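Local coordinates for hypothetical protein CG14615-PA (Drosophila melanogaster, PDB 1SQH), which is of unknown function but probably acts as an acyltransferase of the acetyltransferase (GNAT) superfamily, perhaps transferring acyl groups to glycine, at residues E108-E111 / L115-W118; E137-V140 / A146-P149; R177-E182 / W225-D230; L212-S217 / R246-L251. All blocks are in the same frame, centred on the assembly; numbering follows the deposited sequence.

Contact 1: E108-E111 / L115-W118; sequences ECLE and LIEW
Leu110, near the C-terminal end of helix 104-112, meets Ile116 and Trp118 of the loop that runs on to strand 123-128, where the chain turns back after the helix. The loop turns again at Glu117, the centre of an inverse gamma turn, where Trp118 N makes a weak hydrogen bond to Ile116 O. In Ile116, CG1 stands anti to the carbonyl carbon (chi1 -64°) and the chain stays extended beyond it, which carries CD1 toward the helix; there it meets Leu110 CD2 at 4.0 Å, the two aliphatic chains meeting at a slant. The other branch of Ile116 serves the loop itself: CG2 lies 3.6 Å above the plane of the Trp118 ring, over its centre. The indole thus presents a face to Ile116 and its edge to the helix, where Leu110 O lies near the ring plane, 3.5 Å from Trp118 CZ2. Leu138 of helix 129-141 packs against both Leu110 and Trp118, so that helix lies against the contact. Outside this apolar cluster, Glu111 and Glu117 form salt bridges with Arg134 and Arg87. No direct hydrogen bond joins the two segments, but one water spans them: it accepts from Trp118 NE1 at 2.8 Å and lies in hydrogen-bonding position 2.8 Å from Leu110 O.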
# COMPACT_ATOMS: atom_id res chain seq x y z
N GLU A 108 13.91 -19.65 4.29
CA GLU A 108 15.36 -19.73 4.40
C GLU A 108 15.82 -18.27 4.37
O GLU A 108 16.68 -17.85 5.14
CB GLU A 108 15.93 -20.50 3.21
CG GLU A 108 17.36 -20.96 3.38
CD GLU A 108 17.72 -22.01 2.35
OE1 GLU A 108 17.03 -23.05 2.32
OE2 GLU A 108 18.69 -21.80 1.59
N CYS A 109 15.20 -17.49 3.48
CA CYS A 109 15.51 -16.08 3.34
C CYS A 109 15.18 -15.28 4.59
O CYS A 109 16.03 -14.59 5.15
CB CYS A 109 14.73 -15.47 2.17
SG CYS A 109 15.39 -15.81 0.53
N LEU A 110 13.93 -15.38 5.04
CA LEU A 110 13.48 -14.62 6.20
C LEU A 110 14.21 -14.96 7.49
O LEU A 110 14.44 -14.09 8.32
CB LEU A 110 11.97 -14.78 6.39
CG LEU A 110 11.02 -14.24 5.31
CD1 LEU A 110 9.58 -14.42 5.78
CD2 LEU A 110 11.28 -12.76 5.03
N GLU A 111 14.59 -16.23 7.66
CA GLU A 111 15.27 -16.67 8.87
C GLU A 111 16.78 -16.41 8.87
O GLU A 111 17.35 -16.08 9.91
CB GLU A 111 15.00 -18.16 9.09
CG GLU A 111 13.53 -18.51 9.18
CD GLU A 111 13.28 -20.01 9.21
OE1 GLU A 111 13.97 -20.74 8.46
OE2 GLU A 111 12.38 -20.46 9.96
N LEU A 115 18.91 -8.28 7.34
CA LEU A 115 18.55 -6.97 6.81
C LEU A 115 17.24 -6.48 7.41
O LEU A 115 16.89 -5.31 7.27
CB LEU A 115 18.43 -7.03 5.28
CG LEU A 115 19.60 -7.61 4.49
CD1 LEU A 115 19.34 -7.40 3.00
CD2 LEU A 115 20.90 -6.95 4.90
N ILE A 116 16.52 -7.39 8.08
CA ILE A 116 15.23 -7.07 8.70
C ILE A 116 15.41 -6.65 10.16
O ILE A 116 16.12 -7.30 10.92
CB ILE A 116 14.28 -8.29 8.63
CG1 ILE A 116 13.95 -8.61 7.17
CG2 ILE A 116 13.02 -7.99 9.40
CD1 ILE A 116 13.04 -9.81 6.99
N GLU A 117 14.74 -5.57 10.54
CA GLU A 117 14.84 -5.04 11.89
C GLU A 117 13.76 -5.60 12.82
O GLU A 117 12.86 -4.88 13.26
CB GLU A 117 14.80 -3.52 11.82
CG GLU A 117 15.73 -2.99 10.72
CD GLU A 117 15.72 -1.49 10.59
OE1 GLU A 117 14.76 -0.86 11.06
OE2 GLU A 117 16.68 -0.93 10.01
N TRP A 118 13.87 -6.89 13.11
CA TRP A 118 12.93 -7.61 13.97
C TRP A 118 12.74 -6.95 15.32
O TRP A 118 11.67 -7.04 15.92
CB TRP A 118 13.42 -9.04 14.23
CG TRP A 118 13.60 -9.87 13.01
CD1 TRP A 118 14.77 -10.25 12.44
CD2 TRP A 118 12.56 -10.45 12.21
NE1 TRP A 118 14.54 -11.03 11.34
CE2 TRP A 118 13.19 -11.17 11.17
CE3 TRP A 118 11.16 -10.42 12.27
CZ2 TRP A 118 12.46 -11.86 10.20
CZ3 TRP A 118 10.44 -11.11 11.31
CH2 TRP A 118 11.09 -11.82 10.28
O HOH W 1 16.25 -12.95 10.19

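Contact 2: E137-V140 / A146-P149; sequences ELAV and AIQP
Ala139 of helix 129-141 faces Ile147 at the start of strand 147-157 with their CA atoms 8.7 Å apart, and Val140 and Ala146 run alongside at 8.3 Å, a spacing that only side chains can bridge. The CB bonds of Ala139 and Ile147 point at each other across this gap. Ile147 spans most of it: CG1 lies anti to the carbonyl carbon (chi1 -59°) and the chain continues extended, placing CD1 at the helix surface. That single methyl touches Ala139 CB at 4.2 Å and, more loosely, Val140 CG2 at 4.4 Å, so it rests against two successive residues of one helical turn. The helix follows strand 123-128 and leads into strand 147-157; the two strands are parallel with strand 289-299 between them, making this the closing half of a beta-alpha-beta crossover. Strand 289-299 also reaches the contact, with Ile297 against Ile147 and Leu299 against Ala139. Leu138, next to Ala139, points elsewhere, to helix 104-112. Ala139 is buried while Val140 is exposed, which places the contact at the margin of the helix-sheet interface. With methyl groups alone meeting and no hydrogen bond across, helix and strand are held here by dispersion and the exclusion of water, without directional bonds.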
# COMPACT_ATOMS: atom_id res chain seq x y z
N GLU A 137 6.32 -16.36 15.06
CA GLU A 137 7.18 -17.22 15.88
C GLU A 137 8.62 -16.76 15.68
O GLU A 137 9.39 -16.62 16.64
CB GLU A 137 7.03 -18.68 15.45
CG GLU A 137 5.64 -19.27 15.67
CD GLU A 137 5.49 -20.66 15.05
OE1 GLU A 137 6.31 -21.55 15.37
OE2 GLU A 137 4.56 -20.85 14.22
N LEU A 138 8.98 -16.52 14.43
CA LEU A 138 10.31 -16.05 14.07
C LEU A 138 10.59 -14.74 14.79
O LEU A 138 11.64 -14.57 15.40
CB LEU A 138 10.40 -15.86 12.56
CG LEU A 138 11.68 -15.27 11.97
CD1 LEU A 138 12.90 -16.00 12.52
CD2 LEU A 138 11.63 -15.38 10.46
N ALA A 139 9.65 -13.80 14.72
CA ALA A 139 9.82 -12.50 15.37
C ALA A 139 10.18 -12.69 16.84
O ALA A 139 11.06 -12.00 17.37
CB ALA A 139 8.54 -11.69 15.26
N VAL A 140 9.50 -13.63 17.49
CA VAL A 140 9.74 -13.91 18.89
C VAL A 140 11.11 -14.55 19.08
O VAL A 140 11.84 -14.20 20.01
CB VAL A 140 8.66 -14.86 19.46
CG1 VAL A 140 8.97 -15.22 20.90
CG2 VAL A 140 7.30 -14.18 19.36
N ALA A 146 6.38 -8.18 22.04
CA ALA A 146 5.02 -7.70 21.86
C ALA A 146 4.76 -7.40 20.38
O ALA A 146 5.53 -6.70 19.73
CB ALA A 146 4.78 -6.46 22.70
N ILE A 147 3.66 -7.95 19.87
CA ILE A 147 3.27 -7.78 18.48
C ILE A 147 1.85 -7.23 18.37
O ILE A 147 0.99 -7.54 19.20
CB ILE A 147 3.34 -9.13 17.74
CG1 ILE A 147 4.77 -9.69 17.81
CG2 ILE A 147 2.90 -8.96 16.30
CD1 ILE A 147 4.92 -11.10 17.30
N GLN A 148 1.61 -6.40 17.35
CA GLN A 148 0.30 -5.80 17.12
C GLN A 148 -0.17 -6.15 15.70
O GLN A 148 0.09 -5.41 14.75
CB GLN A 148 0.38 -4.27 17.27
CG GLN A 148 0.73 -3.80 18.67
CD GLN A 148 1.23 -2.36 18.71
OE1 GLN A 148 1.45 -1.80 19.78
NE2 GLN A 148 1.43 -1.76 17.53
N PRO A 149 -0.85 -7.28 15.55
CA PRO A 149 -1.32 -7.67 14.22
C PRO A 149 -2.75 -7.19 13.96
O PRO A 149 -3.52 -6.99 14.91
CB PRO A 149 -1.23 -9.19 14.27
CG PRO A 149 -1.67 -9.48 15.67
CD PRO A 149 -0.98 -8.40 16.50

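Contact 3: R177-E182 / W225-D230; sequences RRLRAE and WIFQND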
# COMPACT_ATOMS: atom_id res chain seq x y z
N ARG A 177 -11.12 19.13 -5.49
CA ARG A 177 -9.87 19.48 -6.13
C ARG A 177 -8.79 18.50 -5.70
O ARG A 177 -8.95 17.80 -4.70
CB ARG A 177 -9.43 20.89 -5.73
CG ARG A 177 -9.05 21.02 -4.27
CD ARG A 177 -8.52 22.42 -3.94
NE ARG A 177 -8.25 22.59 -2.51
CZ ARG A 177 -7.21 22.06 -1.87
NH1 ARG A 177 -6.33 21.31 -2.52
NH2 ARG A 177 -7.08 22.24 -0.56
N ARG A 178 -7.71 18.43 -6.47
CA ARG A 178 -6.60 17.56 -6.11
C ARG A 178 -6.00 18.21 -4.87
O ARG A 178 -6.06 19.43 -4.71
CB ARG A 178 -5.56 17.53 -7.24
CG ARG A 178 -4.36 16.63 -6.97
CD ARG A 178 -3.27 16.81 -8.04
NE ARG A 178 -2.19 15.83 -7.88
CZ ARG A 178 -1.06 15.83 -8.58
NH1 ARG A 178 -0.83 16.77 -9.49
NH2 ARG A 178 -0.15 14.88 -8.37
N LEU A 179 -5.45 17.40 -3.99
CA LEU A 179 -4.85 17.94 -2.78
C LEU A 179 -3.55 18.68 -3.16
O LEU A 179 -3.03 18.51 -4.26
CB LEU A 179 -4.53 16.80 -1.80
CG LEU A 179 -5.73 16.00 -1.31
CD1 LEU A 179 -5.26 14.79 -0.51
CD2 LEU A 179 -6.62 16.90 -0.46
N ARG A 180 -3.06 19.51 -2.24
CA ARG A 180 -1.82 20.23 -2.47
C ARG A 180 -0.96 20.02 -1.23
O ARG A 180 -1.48 19.60 -0.18
CB ARG A 180 -2.10 21.71 -2.74
CG ARG A 180 -3.15 22.31 -1.82
CD ARG A 180 -3.61 23.69 -2.28
NE ARG A 180 -4.30 23.67 -3.57
CZ ARG A 180 -5.40 24.37 -3.83
NH1 ARG A 180 -5.94 25.15 -2.89
NH2 ARG A 180 -5.96 24.32 -5.03
N ALA A 181 0.33 20.30 -1.34
CA ALA A 181 1.26 20.11 -0.24
C ALA A 181 0.75 20.57 1.12
O ALA A 181 0.87 19.85 2.10
CB ALA A 181 2.59 20.81 -0.56
N GLU A 182 0.19 21.78 1.17
CA GLU A 182 -0.33 22.33 2.42
C GLU A 182 -1.38 21.45 3.08
O GLU A 182 -1.57 21.49 4.29
CB GLU A 182 -0.93 23.72 2.17
CG GLU A 182 -2.07 23.70 1.15
CD GLU A 182 -2.57 25.10 0.81
OE1 GLU A 182 -3.09 25.79 1.72
OE2 GLU A 182 -2.46 25.50 -0.37
N TRP A 225 -11.07 13.75 2.29
CA TRP A 225 -10.05 13.48 1.28
C TRP A 225 -9.84 11.98 1.00
O TRP A 225 -10.25 11.13 1.78
CB TRP A 225 -8.73 14.12 1.71
CG TRP A 225 -8.35 13.74 3.11
CD1 TRP A 225 -7.74 12.58 3.51
CD2 TRP A 225 -8.67 14.45 4.31
NE1 TRP A 225 -7.67 12.52 4.88
CE2 TRP A 225 -8.24 13.66 5.40
CE3 TRP A 225 -9.29 15.68 4.57
CZ2 TRP A 225 -8.41 14.06 6.73
CZ3 TRP A 225 -9.46 16.08 5.89
CH2 TRP A 225 -9.02 15.27 6.96
N ILE A 226 -9.19 11.69 -0.12
CA ILE A 226 -8.91 10.32 -0.52
C ILE A 226 -7.61 10.36 -1.32
O ILE A 226 -7.34 11.31 -2.06
CB ILE A 226 -10.10 9.76 -1.36
CG1 ILE A 226 -10.09 8.23 -1.36
CG2 ILE A 226 -10.04 10.29 -2.79
CD1 ILE A 226 -9.13 7.63 -2.32
N PHE A 227 -6.78 9.33 -1.16
CA PHE A 227 -5.49 9.26 -1.85
C PHE A 227 -5.39 8.05 -2.76
O PHE A 227 -6.19 7.12 -2.66
CB PHE A 227 -4.34 9.10 -0.85
CG PHE A 227 -3.92 10.34 -0.17
CD1 PHE A 227 -4.62 10.82 0.94
CD2 PHE A 227 -2.77 11.02 -0.59
CE1 PHE A 227 -4.17 11.96 1.62
CE2 PHE A 227 -2.32 12.16 0.07
CZ PHE A 227 -3.01 12.63 1.19
N GLN A 228 -4.38 8.06 -3.63
CA GLN A 228 -4.10 6.89 -4.45
C GLN A 228 -3.07 6.26 -3.51
O GLN A 228 -2.31 6.98 -2.88
CB GLN A 228 -3.41 7.26 -5.77
CG GLN A 228 -3.16 6.03 -6.65
CD GLN A 228 -2.73 6.39 -8.06
OE1 GLN A 228 -2.87 5.58 -8.98
NE2 GLN A 228 -2.20 7.59 -8.23
N ASN A 229 -3.04 4.93 -3.40
CA ASN A 229 -2.09 4.32 -2.46
C ASN A 229 -0.88 3.63 -3.07
O ASN A 229 -0.61 3.76 -4.27
CB ASN A 229 -2.85 3.35 -1.54
CG ASN A 229 -3.30 2.10 -2.24
OD1 ASN A 229 -3.11 1.93 -3.44
ND2 ASN A 229 -3.91 1.19 -1.48
N ASP A 230 -0.14 2.89 -2.25
CA ASP A 230 1.06 2.21 -2.73
C ASP A 230 0.78 0.94 -3.53
O ASP A 230 1.68 0.14 -3.80
CB ASP A 230 2.03 1.94 -1.57
CG ASP A 230 1.35 1.38 -0.31
OD1 ASP A 230 0.10 1.32 -0.26
OD2 ASP A 230 2.09 1.01 0.63
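In the four-stranded antiparallel sheet of the C-terminal part of the chain, Leu179 leaves edge strand 174-177 and reaches over neighbouring strand 211-216 to Trp225 and Phe227 on strand 222-228. These two aromatic residues alternate with Ile226 along the strand, and Leu179 meets both. Its CD1 lies over one face of the Phe227 ring, 3.9 Å from the centroid and 26° off the ring normal, a CH-pi contact shifted toward the rim; the closest ring atom is CZ, 3.6 Å from CD1. Leucine side chain and ring cross at about a right angle. The second methyl, CD2, packs at 4.1 Å on Trp225 CB. Trp225 has its CG wedged between the backbone N and the carbonyl carbon (chi1 51°), which swings the indole away and leaves CB as the part that meets the leucine. The loop around Leu179 is pinned by polar groups: its backbone N bonds to Ser211 OG, and Arg177 NH1 donates a bent hydrogen bond to Arg178 O (2.9 Å, 131°). Arg177 also forms a salt bridge with Asp183, whose OD1 accepts from Arg180 N. All the residues that touch across the contact are buried and no hydrogen bond joins the two segments, so cohesion here rests on dispersion and the weak CH-pi term, while polar bonds beside it, within the loop and to Ser211, fasten the loop.

Contact 4: L212-S217 / R246-L251; sequences LGICRS and RGLGGL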
# COMPACT_ATOMS: atom_id res chain seq x y z
N LEU A 212 -7.66 13.46 -3.90
CA LEU A 212 -8.88 14.25 -4.03
C LEU A 212 -9.31 14.80 -2.69
O LEU A 212 -9.33 14.08 -1.69
CB LEU A 212 -10.01 13.41 -4.63
CG LEU A 212 -10.02 13.17 -6.14
CD1 LEU A 212 -11.30 12.43 -6.55
CD2 LEU A 212 -9.95 14.50 -6.87
N GLY A 213 -9.67 16.07 -2.67
CA GLY A 213 -10.11 16.68 -1.43
C GLY A 213 -11.43 17.40 -1.61
O GLY A 213 -11.75 17.88 -2.70
N ILE A 214 -12.21 17.45 -0.53
CA ILE A 214 -13.50 18.12 -0.52
C ILE A 214 -13.39 19.36 0.40
O ILE A 214 -13.13 19.24 1.61
CB ILE A 214 -14.62 17.21 0.06
CG1 ILE A 214 -14.76 15.93 -0.77
CG2 ILE A 214 -15.95 17.95 0.06
CD1 ILE A 214 -15.36 16.14 -2.14
N CYS A 215 -13.59 20.54 -0.17
CA CYS A 215 -13.52 21.76 0.63
C CYS A 215 -14.82 22.55 0.57
O CYS A 215 -15.54 22.51 -0.44
CB CYS A 215 -12.38 22.65 0.15
SG CYS A 215 -10.74 21.93 0.39
N ARG A 216 -15.13 23.27 1.64
CA ARG A 216 -16.34 24.08 1.70
C ARG A 216 -16.14 25.26 0.75
O ARG A 216 -15.09 25.90 0.77
CB ARG A 216 -16.59 24.60 3.12
CG ARG A 216 -16.38 23.57 4.22
CD ARG A 216 -17.16 23.92 5.48
NE ARG A 216 -18.56 23.47 5.40
CZ ARG A 216 -19.51 23.79 6.27
NH1 ARG A 216 -19.23 24.57 7.31
NH2 ARG A 216 -20.74 23.32 6.11
N SER A 217 -17.13 25.54 -0.08
CA SER A 217 -17.02 26.65 -1.01
C SER A 217 -16.75 27.96 -0.25
O SER A 217 -16.05 28.84 -0.76
CB SER A 217 -18.30 26.78 -1.83
OG SER A 217 -18.48 25.61 -2.61
N ARG A 246 -23.07 12.95 4.54
CA ARG A 246 -23.43 13.85 3.45
C ARG A 246 -23.12 13.13 2.14
O ARG A 246 -23.16 13.71 1.05
CB ARG A 246 -22.65 15.16 3.57
CG ARG A 246 -23.07 16.02 4.75
CD ARG A 246 -22.17 17.23 4.90
NE ARG A 246 -22.66 18.18 5.89
CZ ARG A 246 -23.48 19.18 5.60
NH1 ARG A 246 -23.90 19.36 4.34
NH2 ARG A 246 -23.89 20.01 6.55
N GLY A 247 -22.82 11.83 2.26
CA GLY A 247 -22.49 11.01 1.11
C GLY A 247 -21.14 11.30 0.48
O GLY A 247 -20.85 10.85 -0.62
N LEU A 248 -20.29 12.05 1.19
CA LEU A 248 -18.98 12.41 0.66
C LEU A 248 -18.01 11.22 0.62
O LEU A 248 -17.20 11.11 -0.30
CB LEU A 248 -18.37 13.55 1.50
CG LEU A 248 -19.14 14.88 1.51
CD1 LEU A 248 -18.46 15.86 2.45
CD2 LEU A 248 -19.21 15.45 0.09
N GLY A 249 -18.11 10.34 1.60
CA GLY A 249 -17.22 9.19 1.64
C GLY A 249 -17.36 8.36 0.39
O GLY A 249 -16.36 7.97 -0.23
N GLY A 250 -18.61 8.07 0.01
CA GLY A 250 -18.85 7.28 -1.18
C GLY A 250 -18.51 8.05 -2.44
O GLY A 250 -18.12 7.47 -3.46
N LEU A 251 -18.65 9.37 -2.39
CA LEU A 251 -18.35 10.21 -3.54
C LEU A 251 -16.85 10.18 -3.82
O LEU A 251 -16.43 9.98 -4.97
CB LEU A 251 -18.82 11.65 -3.29
CG LEU A 251 -18.79 12.58 -4.50
CD1 LEU A 251 -19.81 13.69 -4.33
CD2 LEU A 251 -17.40 13.16 -4.68
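Ile214, on strand 211-216, sends its CB toward the first turn of helix 248-263 and divides there into two branches that meet two leucines. CG2, anti to the backbone N, lies against the forked end of Leu248, 4.0 Å from CD1 and 4.1 Å from CD2. From CG1 the chain bends back (chi2 -71°) instead of extending, and its tip CD1 comes within 4.4 Å of Leu251 CD2, a looser touch. Leu248 and Leu251, three residues apart, thus both lean on one isoleucine, and Leu252, one residue on, packs on it as well. The helix begins at Gly247, the N-cap residue, whose backbone has a positive phi (72°); its O accepts from Leu251 N at 3.2 Å. Gly247-Leu248-Gly249 matches the Gly-x-Gly of the pyrophosphate-binding loop that precedes this helix in GNAT enzymes, so the turn probably belongs to an acyl-CoA site, although no cofactor is bound. Beside the aliphatic core, Arg216 NH2 and Arg246 NH2 lie 4.6 Å apart; a salt bridge from Arg246 to Glu173 probably offsets the nearby like charge. The interior of the contact is wholly aliphatic, so no backbone polar group of the helix start is spent on the strand, consistent with a loop that binds a phosphate in relatives.

How the contacts relate
From the N terminus, contact 1 closes the short loop after helix 104-112, and contact 2 then closes the turn between helix 129-141 and strand 147-157. They run in series but touch through helix 129-141; together they join two helices and the large mixed sheet. Contacts 3 and 4, on the same side of the chain's centre and across it from contact 1, cross: 177-182, 212-217, 225-230 and 246-251 alternate along the chain. Both use the four-stranded antiparallel sheet, in which Ile226 O probably bonds to Leu212 N and Arg177 O to Gly213 N. Contact 3 ties the loop beyond the edge strand to this sheet, and contact 4 ties on helix 248-263. The centres of contacts 1 and 4 lie about 43 Å apart.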